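Local coordinates for protein N-acetylmuramoyl-L-alanine amidase XlyA (Bacillus subtilis, PDB 3HMB) that hydrolyses the bond between N-acetylmuramoyl residues and L-amino acids in cell-wall glycopeptides, serving as an autolysin whose zinc-containing amidase domain is the piece described, at residues Q9-V14 against I68-P73. The protein carries 5 engineered substitutions. Sequence-based numbering, arbitrary orientation.
Engineered in segment 9-14: Lys10 (natural residue Asp).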
loop_
_atom_site.group_PDB
_atom_site.type_symbol
_atom_site.label_atom_id
_atom_site.label_comp_id
_atom_site.label_asym_id
_atom_site.label_seq_id
_atom_site.Cartn_x
_atom_site.Cartn_y
_atom_site.Cartn_z
ATOM N N GLN A 9 -11.092 -8.148 2.841
ATOM C CA GLN A 9 -10.322 -8.007 4.066
ATOM C C GLN A 9 -9.752 -9.331 4.541
ATOM O O GLN A 9 -10.463 -10.319 4.638
ATOM C CB GLN A 9 -11.177 -7.371 5.157
ATOM C CG GLN A 9 -11.485 -5.917 4.853
ATOM C CD GLN A 9 -12.290 -5.269 5.938
ATOM O OE1 GLN A 9 -13.372 -5.739 6.275
ATOM N NE2 GLN A 9 -11.773 -4.179 6.500
ATOM N N LYS A 10 -8.450 -9.344 4.799
ATOM C CA LYS A 10 -7.746 -10.528 5.293
ATOM C C LYS A 10 -6.664 -10.035 6.247
ATOM O O LYS A 10 -5.473 -10.067 5.931
ATOM C CB LYS A 10 -7.109 -11.326 4.142
ATOM C CG LYS A 10 -8.097 -12.171 3.331
ATOM C CD LYS A 10 -8.851 -13.175 4.216
ATOM C CE LYS A 10 -10.070 -13.801 3.505
ATOM N NZ LYS A 10 -9.731 -14.652 2.311
ATOM N N PHE A 11 -7.096 -9.562 7.412
ATOM C CA PHE A 11 -6.174 -9.030 8.406
ATOM C C PHE A 11 -5.141 -10.028 8.912
ATOM O O PHE A 11 -5.438 -11.200 9.150
ATOM C CB PHE A 11 -6.948 -8.452 9.597
ATOM C CG PHE A 11 -7.691 -7.171 9.284
ATOM C CD1 PHE A 11 -8.443 -6.536 10.269
ATOM C CD2 PHE A 11 -7.630 -6.592 8.013
ATOM C CE1 PHE A 11 -9.126 -5.345 10.009
ATOM C CE2 PHE A 11 -8.311 -5.392 7.733
ATOM C CZ PHE A 11 -9.059 -4.769 8.734
ATOM N N ILE A 12 -3.906 -9.553 9.029
ATOM C CA ILE A 12 -2.815 -10.354 9.561
ATOM C C ILE A 12 -3.281 -10.601 10.985
ATOM O O ILE A 12 -3.770 -9.683 11.652
ATOM C CB ILE A 12 -1.526 -9.548 9.604
ATOM C CG1 ILE A 12 -1.155 -9.129 8.184
ATOM C CG2 ILE A 12 -0.431 -10.351 10.283
ATOM C CD1 ILE A 12 -0.001 -8.179 8.105
ATOM N N PRO A 13 -3.159 -11.842 11.468
ATOM C CA PRO A 13 -3.615 -12.090 12.837
ATOM C C PRO A 13 -2.888 -11.258 13.898
ATOM O O PRO A 13 -1.705 -10.919 13.756
ATOM C CB PRO A 13 -3.409 -13.594 13.004
ATOM C CG PRO A 13 -2.246 -13.868 12.115
ATOM C CD PRO A 13 -2.502 -13.028 10.892
ATOM N N VAL A 14 -3.620 -10.890 14.942
ATOM C CA VAL A 14 -3.046 -10.124 16.040
ATOM C C VAL A 14 -2.027 -11.046 16.707
ATOM O O VAL A 14 -2.330 -12.198 17.027
ATOM C CB VAL A 14 -4.119 -9.765 17.083
ATOM C CG1 VAL A 14 -3.457 -9.230 18.340
ATOM C CG2 VAL A 14 -5.096 -8.767 16.499
ATOM N N ILE A 68 -8.789 -5.568 -4.555
ATOM C CA ILE A 68 -7.970 -5.024 -3.484
ATOM C C ILE A 68 -8.044 -5.802 -2.171
ATOM O O ILE A 68 -9.130 -6.195 -1.732
ATOM C CB ILE A 68 -8.381 -3.561 -3.206
ATOM C CG1 ILE A 68 -8.246 -2.734 -4.486
ATOM C CG2 ILE A 68 -7.538 -2.983 -2.089
ATOM C CD1 ILE A 68 -8.901 -1.396 -4.403
ATOM N N TYR A 69 -6.894 -6.003 -1.534
ATOM C CA TYR A 69 -6.855 -6.699 -0.249
ATOM C C TYR A 69 -6.364 -5.831 0.898
ATOM O O TYR A 69 -5.350 -5.139 0.776
ATOM C CB TYR A 69 -5.956 -7.926 -0.309
ATOM C CG TYR A 69 -6.668 -9.156 -0.769
ATOM C CD1 TYR A 69 -7.030 -9.307 -2.105
ATOM C CD2 TYR A 69 -6.986 -10.178 0.131
ATOM C CE1 TYR A 69 -7.687 -10.440 -2.543
ATOM C CE2 TYR A 69 -7.644 -11.315 -0.294
ATOM C CZ TYR A 69 -7.989 -11.442 -1.636
ATOM O OH TYR A 69 -8.623 -12.577 -2.075
ATOM N N GLN A 70 -7.079 -5.888 2.017
ATOM C CA GLN A 70 -6.691 -5.138 3.205
ATOM C C GLN A 70 -6.069 -6.096 4.229
ATOM O O GLN A 70 -6.703 -7.058 4.654
ATOM C CB GLN A 70 -7.897 -4.446 3.827
ATOM C CG GLN A 70 -7.501 -3.507 4.943
ATOM C CD GLN A 70 -8.672 -2.722 5.476
ATOM O OE1 GLN A 70 -9.777 -2.797 4.935
ATOM N NE2 GLN A 70 -8.442 -1.951 6.539
ATOM N N HIS A 71 -4.837 -5.816 4.639
ATOM C CA HIS A 71 -4.122 -6.675 5.581
ATOM C C HIS A 71 -4.080 -6.136 7.003
ATOM O O HIS A 71 -3.767 -6.873 7.943
ATOM C CB HIS A 71 -2.681 -6.858 5.102
ATOM C CG HIS A 71 -2.556 -6.976 3.618
ATOM N ND1 HIS A 71 -2.963 -8.094 2.924
ATOM C CD2 HIS A 71 -2.114 -6.097 2.689
ATOM C CE1 HIS A 71 -2.779 -7.899 1.632
ATOM N NE2 HIS A 71 -2.265 -6.694 1.462
ATOM N N LEU A 72 -4.405 -4.856 7.155
ATOM C CA LEU A 72 -4.326 -4.194 8.447
ATOM C C LEU A 72 -5.410 -3.156 8.647
ATOM O O LEU A 72 -5.769 -2.443 7.713
ATOM C CB LEU A 72 -2.969 -3.494 8.556
ATOM C CG LEU A 72 -1.859 -3.984 9.476
ATOM C CD1 LEU A 72 -1.896 -5.488 9.693
ATOM C CD2 LEU A 72 -0.549 -3.549 8.863
ATOM N N PRO A 73 -5.959 -3.062 9.872
ATOM C CA PRO A 73 -7.003 -2.068 10.148
ATOM C C PRO A 73 -6.379 -0.673 9.981
ATOM O O PRO A 73 -5.177 -0.513 10.173
ATOM C CB PRO A 73 -7.391 -2.373 11.593
ATOM C CG PRO A 73 -6.123 -2.939 12.171
ATOM C CD PRO A 73 -5.669 -3.864 11.075
HETATM O O HOH W 1 -3.084 -10.190 4.687
#
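Gln9 pairs with Gln70 in a parallel beta bridge, their CA atoms 4.7 Å apart, where the outermost strand 7-9 meets strand 68-70 in the mixed sheet of this Amidase_2 catalytic domain. Lys10 N donates to Gln70 O as part of the bridge, with an N-H...O angle of 168°; beyond the ends of both strands Ile12 N donates to His71 O, which also receives a CA-H...O contact from Phe11.

The polar side-chain contact lies on the sheet face shared by the two glutamines. Their chains run side by side, and Gln9 NE2 reaches Gln70 OE1 at 2.9 Å; the donor stands above the carbonyl plane, 59° out of it, so no lone pair is addressed directly. The other end of the same amide is tied down as well, since Gln70 NE2 donates to Leu72 O at 3.0 Å. Bonds at both ends should fix the rotation of this buried group.

Apolar packing centres on Phe11. With CG set beside its own backbone N (chi1 -71°), the ring extends alongside Gln70, whose CG meets its edge at CE2, 3.5 Å away. Pro73 lies over a face in a CH-pi contact, CD being 4.0 Å from the ring centroid. Farther along, Ile12 CD1 touches Leu72 CD1, while on the Tyr69 side the engineered Lys10 lays its CG against the edge of the tyrosine ring.

The side chain of His71, about 13 Å from the bound zinc ion, is held from two directions. Its NE2 is hydrogen-bonded to Thr62 OG1 on strand 61-63, and one water links its ND1 to Lys10 O, lying 2.7 Å from His71 ND1 and donating to the carbonyl oxygen.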